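Long-range contacts in plasmid stabilization system (Mesorhizobium opportunistum, PDB 5CEG), which probably acts as the ParE-type toxin of a plasmid-stabilising type II toxin-antitoxin system, kept inactive by a partner antitoxin: residues A27-I32 against V104-G109; Q61-V66 against G96-V101; R72-M77 against L86-P91; E80-L85 against D108-L113. All coordinates share one frame; numbering follows the deposited sequence. Where two conformers were deposited one is given.

How the contacts relate
All four contacts draw on one mixed five-stranded sheet. Contacts 1 and 4 share Asp108 and Gly109, have centres about 9 Å apart and both reach the sodium ion, bound by the carbonyl oxygens of Gly109, Leu113, Leu116 and Phe117 and by two waters. Contacts 2 and 3, also about 9 Å apart, lie together at the other end of strands 83-90 and 100-108, where Pro62 O meets Tyr87 OH at 2.7 Å. Contact 2 is about 21 Å from both contact 1 and contact 4, centre to centre. Strand 83-90 carries contacts 3 and 4, which meet where Met77 packs on Val84. Contact 3 touches contact 1 through the sheet bond Val104 N to Leu86 O, 2.7 Å.

Contact 1 of 4, residues A27-I32 against V104-G109; sequences ADLIDI and VRVVDG. With NA (sodium ion), chain J.
Asp28, on helix 23-37, reaches across to Arg105 and Val106 of strand 100-108 and takes three hydrogen bonds with one carboxylate. The guanidinium of Arg105 meets it side-on: NE gives to Asp28 OD2 at 2.8 Å with an N-H...O angle of 164°, and NH2 gives to Asp28 OD1 at 2.9 Å, both on syn lone pairs. The two flat groups are nearly coplanar, 20° apart, as expected of a bidentate salt bridge. Bends at chi2 and chi3 fold the arginine chain back toward the helix. Asp28 OD2 is also met on its anti side by the backbone N of Val106, at 2.9 Å, so two donors grip that oxygen and the carboxylate has little freedom to turn. Arg105 NH1 continues the ionic network to an acidic side chain of another protein chain.

The tight apolar part centres on buried Val106, whose two methyls part the work. CG1, anti to the backbone N, touches Ile32 CD1 at 3.7 Å, while CG2 faces Leu29 CD2 at a looser 4.0 Å. Trp21, Phe83 and Leu85 also pack on this valine. Toward Asp108 the helix and strand are farther apart: the alpha carbons of Ile32 and Asp108 stand 8.1 Å apart, against 5.8 Å for Asp28 and Val106, and Asp108 OD2 binds a glycerol. Just beyond, Gly109 O binds sodium. A helix laid on a sheet strand, here within 25° of parallel, is the alpha-on-beta packing of the RelE/ParE toxin fold.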
loop_
_atom_site.group_PDB
_atom_site.type_symbol
_atom_site.label_atom_id
_atom_site.label_comp_id
_atom_site.label_asym_id
_atom_site.label_seq_id
_atom_site.Cartn_x
_atom_site.Cartn_y
_atom_site.Cartn_z
ATOM N N ALA B 27 25.208 -15.777 10.848
ATOM C CA ALA B 27 25.511 -14.800 9.816
ATOM C C ALA B 27 24.500 -13.654 9.813
ATOM O O ALA B 27 24.876 -12.492 9.596
ATOM C CB ALA B 27 25.564 -15.480 8.434
ATOM N N ASP B 28 23.225 -13.974 10.050
ATOM C CA ASP B 28 22.191 -12.943 10.129
ATOM C C ASP B 28 22.545 -11.962 11.238
ATOM O O ASP B 28 22.448 -10.756 11.052
ATOM C CB ASP B 28 20.805 -13.543 10.421
ATOM C CG ASP B 28 20.247 -14.384 9.279
ATOM O OD1 ASP B 28 20.630 -14.192 8.101
ATOM O OD2 ASP B 28 19.391 -15.234 9.587
ATOM N N LEU B 29 22.934 -12.497 12.400
ATOM C CA LEU B 29 23.286 -11.658 13.550
ATOM C C LEU B 29 24.468 -10.739 13.237
ATOM O O LEU B 29 24.467 -9.565 13.598
ATOM C CB LEU B 29 23.611 -12.524 14.774
ATOM C CG LEU B 29 22.440 -13.263 15.438
ATOM C CD1 LEU B 29 22.957 -14.208 16.546
ATOM C CD2 LEU B 29 21.423 -12.267 16.012
ATOM N N ILE B 30 25.493 -11.275 12.586
ATOM C CA ILE B 30 26.640 -10.456 12.227
ATOM C C ILE B 30 26.236 -9.362 11.232
ATOM O O ILE B 30 26.623 -8.206 11.392
ATOM C CB ILE B 30 27.770 -11.313 11.656
ATOM C CG1 ILE B 30 28.286 -12.249 12.752
ATOM C CG2 ILE B 30 28.896 -10.434 11.108
ATOM C CD1 ILE B 30 29.282 -13.264 12.277
ATOM N N ASP B 31 25.435 -9.724 10.229
ATOM C CA ASP B 31 24.956 -8.768 9.230
ATOM C C ASP B 31 24.178 -7.608 9.871
ATOM O O ASP B 31 24.382 -6.438 9.537
ATOM C CB ASP B 31 24.063 -9.493 8.216
ATOM C CG ASP B 31 23.678 -8.615 7.035
ATOM O OD1 ASP B 31 24.576 -8.017 6.403
ATOM O OD2 ASP B 31 22.467 -8.513 6.753
ATOM N N ILE B 32 23.289 -7.954 10.794
ATOM C CA ILE B 32 22.496 -6.952 11.505
ATOM C C ILE B 32 23.398 -5.946 12.220
ATOM O O ILE B 32 23.198 -4.730 12.112
ATOM C CB ILE B 32 21.541 -7.622 12.517
ATOM C CG1 ILE B 32 20.403 -8.345 11.770
ATOM C CG2 ILE B 32 20.995 -6.596 13.519
ATOM C CD1 ILE B 32 19.639 -9.330 12.635
ATOM N N VAL B 104 16.741 -20.854 13.531
ATOM C CA VAL B 104 17.103 -21.127 12.142
ATOM C C VAL B 104 17.472 -19.863 11.348
ATOM O O VAL B 104 18.425 -19.874 10.567
ATOM C CB VAL B 104 15.954 -21.892 11.461
ATOM C CG1 VAL B 104 16.270 -22.161 9.985
ATOM C CG2 VAL B 104 15.714 -23.217 12.195
ATOM N N ARG B 105 16.733 -18.764 11.556
ATOM C CA ARG B 105 17.062 -17.453 10.954
ATOM C C ARG B 105 16.698 -16.327 11.906
ATOM O O ARG B 105 15.799 -16.483 12.740
ATOM C CB ARG B 105 16.309 -17.182 9.640
ATOM C CG ARG B 105 16.566 -18.160 8.515
ATOM C CD ARG B 105 18.013 -18.135 8.043
ATOM N NE ARG B 105 18.509 -16.854 7.523
ATOM C CZ ARG B 105 18.678 -16.581 6.231
ATOM N NH1 ARG B 105 18.334 -17.472 5.306
ATOM N NH2 ARG B 105 19.209 -15.419 5.866
ATOM N N VAL B 106 17.372 -15.200 11.737
ATOM C CA VAL B 106 16.940 -13.926 12.317
ATOM C C VAL B 106 16.614 -12.982 11.151
ATOM O O VAL B 106 17.506 -12.574 10.404
ATOM C CB VAL B 106 18.018 -13.304 13.221
ATOM C CG1 VAL B 106 17.471 -12.038 13.887
ATOM C CG2 VAL B 106 18.481 -14.315 14.285
ATOM N N VAL B 107 15.330 -12.667 10.979
ATOM C CA VAL B 107 14.887 -11.928 9.795
ATOM C C VAL B 107 14.521 -10.489 10.145
ATOM O O VAL B 107 13.786 -10.269 11.086
ATOM C CB VAL B 107 13.678 -12.606 9.156
ATOM C CG1 VAL B 107 13.258 -11.864 7.883
ATOM C CG2 VAL B 107 13.994 -14.077 8.835
ATOM N N ASP B 108 15.048 -9.520 9.398
ATOM C CA ASP B 108 14.674 -8.121 9.599
ATOM C C ASP B 108 13.443 -7.819 8.758
ATOM O O ASP B 108 13.531 -7.795 7.535
ATOM C CB ASP B 108 15.832 -7.193 9.209
ATOM C CG ASP B 108 15.536 -5.717 9.475
ATOM O OD1 ASP B 108 14.376 -5.344 9.739
ATOM O OD2 ASP B 108 16.496 -4.920 9.436
ATOM N N GLY B 109 12.308 -7.580 9.411
ATOM C CA GLY B 109 11.077 -7.339 8.683
ATOM C C GLY B 109 11.121 -6.099 7.803
ATOM O O GLY B 109 10.406 -6.011 6.802
HETATM NA NA NA J . 8.537 -4.526 5.993
HETATM O O HOH W 1 6.725 -3.346 4.752
HETATM O O HOH W 2 9.820 -2.986 4.658
#

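Contact 2 of 4, residues Q61-V66 against G96-V101; sequences QPRMGV and GPVEWV
Pro62 and Val101 bring the two backbones nearest, with their alpha carbons 6.5 Å apart. The 61-66 segment leaves helix 41-60 through a type I turn from Gln61 to Met64, closed by Met64 N to Gln61 O, whereas 96-101 is a loop that becomes strand at Trp100. The Pro62 ring packs on two valines: its CB rests 3.5 Å from Val101 CG2, and its CG lies 3.9 Å from Val98 CG2.

Arg63 supplies the polar half. Extended from CG to NE, its chain brings the guanidinium end-on to one carbonyl, NH2 reaching Gly96 O at 2.9 Å and NH1 the same oxygen at 3.1 Å. The oxygen lies in the guanidinium plane, but only NH1 lies in the carbonyl plane; NH2 comes from above it, 43° out. Val98 CG2 lies over one guanidinium face, toward its rim, 3.4 Å from Arg63 NH2. NE is bonded to Thr93 O, so the group is held from two sides.

Around this surface contact, Thr89 of strand 83-90 packs on Pro62 and Val98, Leu58 of helix 41-60 and Leu19 of strand 18-21 pack on Val101, and Gln57 of the second subunit bonds Arg63 O.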
loop_
_atom_site.group_PDB
_atom_site.type_symbol
_atom_site.label_atom_id
_atom_site.label_comp_id
_atom_site.label_asym_id
_atom_site.label_seq_id
_atom_site.Cartn_x
_atom_site.Cartn_y
_atom_site.Cartn_z
ATOM N N GLN B 61 11.806 -21.128 28.084
ATOM C CA GLN B 61 10.435 -21.460 27.701
ATOM C C GLN B 61 10.395 -21.718 26.207
ATOM O O GLN B 61 10.043 -20.834 25.425
ATOM C CB GLN B 61 9.455 -20.339 28.076
ATOM C CG GLN B 61 9.222 -20.186 29.589
ATOM C CD GLN B 61 8.511 -21.377 30.209
ATOM O OE1 GLN B 61 7.919 -22.207 29.513
ATOM N NE2 GLN B 61 8.569 -21.469 31.534
ATOM N N PRO B 62 10.778 -22.933 25.800
ATOM C CA PRO B 62 11.026 -23.238 24.383
ATOM C C PRO B 62 9.807 -23.152 23.470
ATOM O O PRO B 62 9.975 -23.072 22.248
ATOM C CB PRO B 62 11.566 -24.682 24.425
ATOM C CG PRO B 62 11.200 -25.211 25.763
ATOM C CD PRO B 62 11.190 -24.036 26.685
ATOM N N ARG B 63 8.604 -23.146 24.037
ATOM C CA ARG B 63 7.410 -23.075 23.209
ATOM C C ARG B 63 6.752 -21.693 23.239
ATOM O O ARG B 63 5.562 -21.560 22.955
ATOM C CB ARG B 63 6.418 -24.155 23.646
ATOM C CG ARG B 63 7.001 -25.566 23.495
ATOM C CD ARG B 63 5.966 -26.649 23.811
ATOM N NE ARG B 63 6.466 -28.001 23.550
ATOM C CZ ARG B 63 7.037 -28.788 24.460
ATOM N NH1 ARG B 63 7.202 -28.370 25.712
ATOM N NH2 ARG B 63 7.445 -30.007 24.119
ATOM N N MET B 64 7.514 -20.649 23.544
ATOM C CA MET B 64 6.881 -19.326 23.594
ATOM C C MET B 64 6.589 -18.749 22.194
ATOM O O MET B 64 5.725 -17.885 22.050
ATOM C CB MET B 64 7.717 -18.355 24.455
ATOM C CG MET B 64 9.115 -18.059 24.003
ATOM S SD MET B 64 9.987 -17.151 25.321
ATOM C CE MET B 64 9.010 -15.646 25.400
ATOM N N GLY B 65 7.256 -19.251 21.156
ATOM C CA GLY B 65 6.986 -18.798 19.803
ATOM C C GLY B 65 5.720 -19.416 19.217
ATOM O O GLY B 65 5.405 -20.579 19.466
ATOM N N VAL B 66 4.985 -18.630 18.439
ATOM C CA VAL B 66 3.765 -19.109 17.800
ATOM C C VAL B 66 4.088 -20.042 16.640
ATOM O O VAL B 66 4.967 -19.747 15.830
ATOM C CB VAL B 66 2.913 -17.925 17.296
ATOM C CG1 VAL B 66 1.807 -18.407 16.379
ATOM C CG2 VAL B 66 2.350 -17.138 18.484
ATOM N N GLY B 96 5.874 -31.914 26.740
ATOM C CA GLY B 96 6.899 -32.895 27.023
ATOM C C GLY B 96 8.271 -32.269 26.937
ATOM O O GLY B 96 8.401 -31.099 26.575
ATOM N N PRO B 97 9.303 -33.050 27.269
ATOM C CA PRO B 97 10.686 -32.574 27.317
ATOM C C PRO B 97 11.179 -32.087 25.962
ATOM O O PRO B 97 10.917 -32.722 24.945
ATOM C CB PRO B 97 11.472 -33.813 27.760
ATOM C CG PRO B 97 10.459 -34.722 28.366
ATOM C CD PRO B 97 9.201 -34.478 27.610
ATOM N N VAL B 98 11.888 -30.965 25.965
ATOM C CA VAL B 98 12.532 -30.456 24.757
ATOM C C VAL B 98 14.042 -30.622 24.900
ATOM O O VAL B 98 14.614 -30.259 25.934
ATOM C CB VAL B 98 12.173 -28.972 24.519
ATOM C CG1 VAL B 98 12.985 -28.388 23.351
ATOM C CG2 VAL B 98 10.673 -28.822 24.288
ATOM N N GLU B 99 14.698 -31.186 23.890
ATOM C CA GLU B 99 16.143 -31.407 24.002
ATOM C C GLU B 99 16.931 -30.207 23.469
ATOM O O GLU B 99 17.937 -29.808 24.062
ATOM C CB GLU B 99 16.568 -32.689 23.280
ATOM C CG GLU B 99 18.076 -32.864 23.249
ATOM C CD GLU B 99 18.562 -34.275 23.503
ATOM O OE1 GLU B 99 17.757 -35.119 23.932
ATOM O OE2 GLU B 99 19.765 -34.533 23.268
ATOM N N TRP B 100 16.473 -29.608 22.367
ATOM C CA TRP B 100 17.014 -28.291 22.065
ATOM C C TRP B 100 16.081 -27.420 21.271
ATOM O O TRP B 100 15.021 -27.816 20.810
ATOM C CB TRP B 100 18.341 -28.360 21.310
ATOM C CG TRP B 100 18.190 -28.914 19.959
ATOM C CD1 TRP B 100 18.060 -28.237 18.783
ATOM C CD2 TRP B 100 18.137 -30.290 19.644
ATOM N NE1 TRP B 100 17.936 -29.129 17.740
ATOM C CE2 TRP B 100 17.985 -30.398 18.252
ATOM C CE3 TRP B 100 18.210 -31.451 20.406
ATOM C CZ2 TRP B 100 17.907 -31.620 17.621
ATOM C CZ3 TRP B 100 18.127 -32.653 19.786
ATOM C CH2 TRP B 100 17.967 -32.734 18.412
ATOM N N VAL B 101 16.463 -26.152 21.278
ATOM C CA VAL B 101 15.827 -25.137 20.448
ATOM C C VAL B 101 16.861 -24.777 19.401
ATOM O O VAL B 101 17.999 -24.481 19.752
ATOM C CB VAL B 101 15.426 -23.901 21.265
ATOM C CG1 VAL B 101 15.185 -22.693 20.345
ATOM C CG2 VAL B 101 14.186 -24.217 22.092
#

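Contact 3 of 4, residues R72-M77 against L86-P91; sequences RPSARM and LYETVP
Arg76 and Tyr87 form an antiparallel hydrogen-bonded pair, and the backbone bonds come first. Arg76 N gives to Tyr87 O at 2.8 Å, and Tyr87 N returns the bond to Arg76 O at 3.0 Å. Met77 and Leu86 follow as the non-hydrogen-bonded pair, with a CA-H...O contact from Leu86 CA to Arg76 O.

The second kind is CH-pi. Arg76 CB stands over one face of the Tyr87 ring, 3.8 Å from its centroid and 20° off the normal. The extended arginine chain carries CD on to the phenol end, 3.4 Å from Tyr87 OH. Tyr87 CG sits between its backbone N and carbonyl carbon (chi1 80°), which swings the ring over this neighbour. The hydroxyl is held by Pro62 O and Gly65 N, and Arg76 NH1 by Gly65 O; both polar ends thus tie the hairpin to the loop after helix 41-60.

Direct side-chain polar bonding is represented by Ser74, whose OG gives to Glu88 OE1 at 2.6 Å, meeting that oxygen nearly along its C-O axis. Glu88 OE2 bridges to a basic side chain of another protein chain. Water joins what does not touch directly: one molecule links Ser74 O, Arg76 NE and Thr89 N, and a second links Arg76 NH2, at 2.7 Å, to Thr89 OG1.

On the sheet face opposite Tyr87 and Arg76, Met77 CE and Leu86 CD2 pack at 4.0 Å, the side chains pointing the same way. The hairpin of strands 76-80 and 83-90 continues the sheet between strand 66-67, bonded to Met77, and strand 100-108, bonded to Leu86 and Glu88.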
loop_
_atom_site.group_PDB
_atom_site.type_symbol
_atom_site.label_atom_id
_atom_site.label_comp_id
_atom_site.label_asym_id
_atom_site.label_seq_id
_atom_site.Cartn_x
_atom_site.Cartn_y
_atom_site.Cartn_z
ATOM N N ARG B 72 7.161 -23.833 7.430
ATOM C CA ARG B 72 7.496 -25.264 7.380
ATOM C C ARG B 72 6.840 -25.896 8.604
ATOM O O ARG B 72 6.537 -25.198 9.565
ATOM C CB ARG B 72 9.022 -25.508 7.359
ATOM C CG ARG B 72 9.727 -25.211 6.031
ATOM C CD ARG B 72 9.239 -26.097 4.880
ATOM N NE ARG B 72 10.010 -25.852 3.663
ATOM C CZ ARG B 72 9.662 -26.290 2.457
ATOM N NH1 ARG B 72 8.554 -27.002 2.309
ATOM N NH2 ARG B 72 10.419 -26.018 1.406
ATOM N N PRO B 73 6.606 -27.222 8.585
ATOM C CA PRO B 73 5.715 -27.805 9.601
ATOM C C PRO B 73 6.109 -27.540 11.060
ATOM O O PRO B 73 5.217 -27.346 11.878
ATOM C CB PRO B 73 5.776 -29.307 9.287
ATOM C CG PRO B 73 6.026 -29.351 7.819
ATOM C CD PRO B 73 6.969 -28.199 7.542
ATOM N N SER B 74 7.405 -27.505 11.369
ATOM C CA SER B 74 7.861 -27.313 12.747
ATOM C C SER B 74 8.190 -25.869 13.087
ATOM O O SER B 74 8.625 -25.575 14.204
ATOM C CB SER B 74 9.104 -28.161 13.007
ATOM O OG SER B 74 10.180 -27.736 12.184
ATOM N N ALA B 75 8.024 -24.970 12.122
ATOM C CA ALA B 75 8.480 -23.596 12.336
ATOM C C ALA B 75 7.668 -22.864 13.394
ATOM O O ALA B 75 6.449 -23.033 13.502
ATOM C CB ALA B 75 8.443 -22.799 11.018
ATOM N N ARG B 76 8.372 -22.035 14.156
ATOM C CA ARG B 76 7.785 -21.156 15.153
ATOM C C ARG B 76 8.372 -19.770 14.953
ATOM O O ARG B 76 9.505 -19.618 14.498
ATOM C CB ARG B 76 8.073 -21.647 16.577
ATOM C CG ARG B 76 7.321 -22.898 16.981
ATOM C CD ARG B 76 7.807 -23.386 18.346
ATOM N NE ARG B 76 7.101 -24.589 18.791
ATOM C CZ ARG B 76 5.957 -24.578 19.471
ATOM N NH1 ARG B 76 5.369 -23.427 19.801
ATOM N NH2 ARG B 76 5.402 -25.722 19.836
ATOM N N MET B 77 7.605 -18.751 15.311
ATOM C CA MET B 77 8.059 -17.380 15.131
ATOM C C MET B 77 8.004 -16.648 16.459
ATOM O O MET B 77 6.995 -16.717 17.167
ATOM C CB MET B 77 7.189 -16.684 14.078
ATOM C CG MET B 77 7.378 -15.212 13.991
ATOM S SD MET B 77 6.286 -14.506 12.737
ATOM C CE MET B 77 6.794 -15.400 11.274
ATOM N N LEU B 86 13.003 -17.073 13.623
ATOM C CA LEU B 86 12.383 -18.318 13.176
ATOM C C LEU B 86 13.118 -19.475 13.829
ATOM O O LEU B 86 14.337 -19.548 13.736
ATOM C CB LEU B 86 12.444 -18.471 11.649
ATOM C CG LEU B 86 11.818 -17.359 10.810
ATOM C CD1 LEU B 86 12.023 -17.667 9.327
ATOM C CD2 LEU B 86 10.340 -17.240 11.157
ATOM N N TYR B 87 12.396 -20.365 14.493
ATOM C CA TYR B 87 13.064 -21.454 15.208
ATOM C C TYR B 87 12.189 -22.695 15.264
ATOM O O TYR B 87 11.007 -22.657 14.917
ATOM C CB TYR B 87 13.435 -21.009 16.633
ATOM C CG TYR B 87 12.301 -21.048 17.649
ATOM C CD1 TYR B 87 11.456 -19.951 17.837
ATOM C CD2 TYR B 87 12.103 -22.169 18.440
ATOM C CE1 TYR B 87 10.438 -19.991 18.785
ATOM C CE2 TYR B 87 11.092 -22.224 19.378
ATOM C CZ TYR B 87 10.255 -21.139 19.544
ATOM O OH TYR B 87 9.245 -21.206 20.500
ATOM N N GLU B 88 12.768 -23.798 15.728
ATOM C CA GLU B 88 11.979 -24.984 16.038
ATOM C C GLU B 88 12.460 -25.598 17.342
ATOM O O GLU B 88 13.586 -25.341 17.768
ATOM C CB GLU B 88 12.072 -26.025 14.917
ATOM C CG GLU B 88 13.516 -26.447 14.625
ATOM C CD GLU B 88 13.643 -27.561 13.603
ATOM O OE1 GLU B 88 12.637 -27.934 12.959
ATOM O OE2 GLU B 88 14.777 -28.056 13.439
ATOM N N THR B 89 11.606 -26.400 17.962
ATOM C CA THR B 89 12.052 -27.257 19.060
ATOM C C THR B 89 12.279 -28.663 18.528
ATOM O O THR B 89 11.654 -29.079 17.545
ATOM C CB THR B 89 11.041 -27.336 20.227
ATOM O OG1 THR B 89 9.884 -28.075 19.832
ATOM C CG2 THR B 89 10.632 -25.940 20.717
ATOM N N VAL B 90 13.189 -29.390 19.166
ATOM C CA VAL B 90 13.318 -30.816 18.893
ATOM C C VAL B 90 13.285 -31.556 20.228
ATOM O O VAL B 90 14.091 -31.259 21.104
ATOM C CB VAL B 90 14.600 -31.160 18.151
ATOM C CG1 VAL B 90 14.654 -32.669 17.911
ATOM C CG2 VAL B 90 14.667 -30.411 16.819
ATOM N N PRO B 91 12.342 -32.496 20.394
ATOM C CA PRO B 91 11.286 -32.901 19.455
ATOM C C PRO B 91 10.307 -31.766 19.156
ATOM O O PRO B 91 10.197 -30.827 19.949
ATOM C CB PRO B 91 10.560 -34.036 20.185
ATOM C CG PRO B 91 11.476 -34.439 21.315
ATOM C CD PRO B 91 12.249 -33.219 21.676
HETATM O O HOH W 3 8.911 -26.413 16.867
HETATM O O HOH W 4 7.301 -27.600 19.378
#

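Contact 4 of 4, residues E80-L85 against D108-L113; sequences EAPFVL and DGRRDL. With NA (sodium ion), chain J.
Pro82 and Arg110 lie face against ring: the proline CG sits over the centre of the guanidinium, 3.7 Å above its plane, and Pro82 CB comes 3.6 Å from Arg110 NE. Arg110 is extended from CG to NE, which lays the flat group along the proline. Its charge is met from another protein chain, where an acidic side chain forms a salt bridge with NH1; NH1 also bonds a glycerol. On its other side the same Pro82 CG stands over the centre of the Phe83 ring, so the proline, preceded by a cis peptide bond, is sandwiched between an aromatic and a cation.

Phe83 and Asp108 are the antiparallel non-hydrogen-bonded pair of the strand ends, their alpha carbons 4.5 Å apart. The ring and carboxylate planes are turned 64° against each other, and Phe83 CD1 touches Asp108 CB at 4.0 Å. With CG anti to the backbone N (chi1 -177°), Asp108 turns its carboxylate to the start of the helix, where OD1 accepts from Arg110 N at 2.9 Å, from above the carboxylate plane: an N-cap.

Gly109 N bonds Pro82 O at 3.0 Å with an N-H...O angle of 157°, fastening the first turn of the helix to the hairpin. Gly109 O and Leu113 O then both bind the sodium ion, Leu113 O at 2.4 Å.

The contact joins the turn before strand 83-90 to helix 109-112 where strand 100-108 ends; Tyr47 and Leu51 of helix 41-60 cover Phe83, with Tyr47 edge-to-face on its ring.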
loop_
_atom_site.group_PDB
_atom_site.type_symbol
_atom_site.label_atom_id
_atom_site.label_comp_id
_atom_site.label_asym_id
_atom_site.label_seq_id
_atom_site.Cartn_x
_atom_site.Cartn_y
_atom_site.Cartn_z
ATOM N N GLU B 80 10.997 -9.956 17.963
ATOM C CA GLU B 80 11.799 -9.005 18.721
ATOM C C GLU B 80 12.005 -7.813 17.800
ATOM O O GLU B 80 12.996 -7.740 17.069
ATOM C CB GLU B 80 13.133 -9.622 19.166
ATOM C CG GLU B 80 14.047 -8.669 19.936
ATOM C CD GLU B 80 13.387 -8.112 21.177
ATOM O OE1 GLU B 80 12.753 -8.900 21.917
ATOM O OE2 GLU B 80 13.498 -6.892 21.409
ATOM N N ALA B 81 11.040 -6.896 17.810
ATOM C CA ALA B 81 10.955 -5.855 16.790
ATOM C C ALA B 81 12.266 -5.099 16.605
ATOM O O ALA B 81 12.911 -4.721 17.592
ATOM C CB ALA B 81 9.836 -4.879 17.140
ATOM N N PRO B 82 12.667 -4.867 15.348
ATOM C CA PRO B 82 12.008 -5.164 14.063
ATOM C C PRO B 82 12.312 -6.550 13.478
ATOM O O PRO B 82 12.079 -6.786 12.280
ATOM C CB PRO B 82 12.581 -4.080 13.145
ATOM C CG PRO B 82 13.987 -3.923 13.664
ATOM C CD PRO B 82 13.880 -4.049 15.156
ATOM N N PHE B 83 12.836 -7.447 14.309
ATOM C CA PHE B 83 13.264 -8.765 13.851
ATOM C C PHE B 83 12.243 -9.844 14.158
ATOM O O PHE B 83 11.448 -9.741 15.093
ATOM C CB PHE B 83 14.614 -9.146 14.483
ATOM C CG PHE B 83 15.641 -8.068 14.373
ATOM C CD1 PHE B 83 16.242 -7.797 13.155
ATOM C CD2 PHE B 83 15.973 -7.300 15.478
ATOM C CE1 PHE B 83 17.177 -6.788 13.046
ATOM C CE2 PHE B 83 16.903 -6.292 15.378
ATOM C CZ PHE B 83 17.499 -6.024 14.167
ATOM N N VAL B 84 12.283 -10.891 13.347
ATOM C CA VAL B 84 11.489 -12.077 13.568
ATOM C C VAL B 84 12.460 -13.239 13.732
ATOM O O VAL B 84 13.286 -13.483 12.848
ATOM C CB VAL B 84 10.540 -12.316 12.377
ATOM C CG1 VAL B 84 9.902 -13.660 12.467
ATOM C CG2 VAL B 84 9.487 -11.191 12.291
ATOM N N LEU B 85 12.400 -13.923 14.870
ATOM C CA LEU B 85 13.213 -15.117 15.056
ATOM C C LEU B 85 12.426 -16.311 14.549
ATOM O O LEU B 85 11.315 -16.548 15.006
ATOM C CB LEU B 85 13.582 -15.329 16.527
ATOM C CG LEU B 85 14.432 -14.316 17.298
ATOM C CD1 LEU B 85 14.568 -14.768 18.744
ATOM C CD2 LEU B 85 15.803 -14.155 16.695
ATOM N N ASP B 108 15.048 -9.520 9.398
ATOM C CA ASP B 108 14.674 -8.121 9.599
ATOM C C ASP B 108 13.443 -7.819 8.758
ATOM O O ASP B 108 13.531 -7.795 7.535
ATOM C CB ASP B 108 15.832 -7.193 9.209
ATOM C CG ASP B 108 15.536 -5.717 9.475
ATOM O OD1 ASP B 108 14.376 -5.344 9.739
ATOM O OD2 ASP B 108 16.496 -4.920 9.436
ATOM N N GLY B 109 12.308 -7.580 9.411
ATOM C CA GLY B 109 11.077 -7.339 8.683
ATOM C C GLY B 109 11.121 -6.099 7.803
ATOM O O GLY B 109 10.406 -6.011 6.802
ATOM N N ARG B 110 11.941 -5.123 8.180
ATOM C CA ARG B 110 12.071 -3.912 7.369
ATOM C C ARG B 110 12.748 -4.212 6.035
ATOM O O ARG B 110 12.542 -3.501 5.047
ATOM C CB ARG B 110 12.865 -2.835 8.114
ATOM C CG ARG B 110 12.189 -2.332 9.386
ATOM C CD ARG B 110 13.216 -1.519 10.171
ATOM N NE ARG B 110 12.678 -0.932 11.393
ATOM C CZ ARG B 110 13.441 -0.451 12.370
ATOM N NH1 ARG B 110 14.761 -0.512 12.266
ATOM N NH2 ARG B 110 12.886 0.081 13.449
ATOM N N ARG B 111 13.562 -5.267 6.014
ATOM C CA ARG B 111 14.354 -5.609 4.838
ATOM C C ARG B 111 13.696 -6.671 3.974
ATOM O O ARG B 111 13.943 -6.728 2.766
ATOM C CB ARG B 111 15.740 -6.099 5.275
ATOM C CG ARG B 111 16.665 -6.498 4.139
ATOM C CD ARG B 111 17.927 -7.137 4.680
ATOM N NE ARG B 111 18.955 -7.296 3.655
ATOM C CZ ARG B 111 20.249 -7.421 3.934
ATOM N NH1 ARG B 111 20.648 -7.394 5.200
ATOM N NH2 ARG B 111 21.140 -7.564 2.958
ATOM N N ASP B 112 12.858 -7.512 4.577
ATOM C CA ASP B 112 12.410 -8.712 3.883
ATOM C C ASP B 112 10.914 -9.008 3.862
ATOM O O ASP B 112 10.510 -9.992 3.250
ATOM C CB ASP B 112 13.128 -9.937 4.468
ATOM C CG ASP B 112 14.490 -10.148 3.855
ATOM O OD1 ASP B 112 14.555 -10.380 2.625
ATOM O OD2 ASP B 112 15.497 -10.069 4.597
ATOM N N LEU B 113 10.091 -8.198 4.520
ATOM C CA LEU B 113 8.661 -8.495 4.567
ATOM C C LEU B 113 7.795 -7.341 4.070
ATOM O O LEU B 113 8.018 -6.178 4.411
ATOM C CB LEU B 113 8.234 -8.868 5.992
ATOM C CG LEU B 113 8.893 -10.140 6.557
ATOM C CD1 LEU B 113 8.537 -10.321 8.026
ATOM C CD2 LEU B 113 8.451 -11.372 5.764
HETATM NA NA NA J . 8.537 -4.526 5.993
HETATM O O HOH W 2 9.820 -2.986 4.658
HETATM O O HOH W 1 6.725 -3.346 4.752
#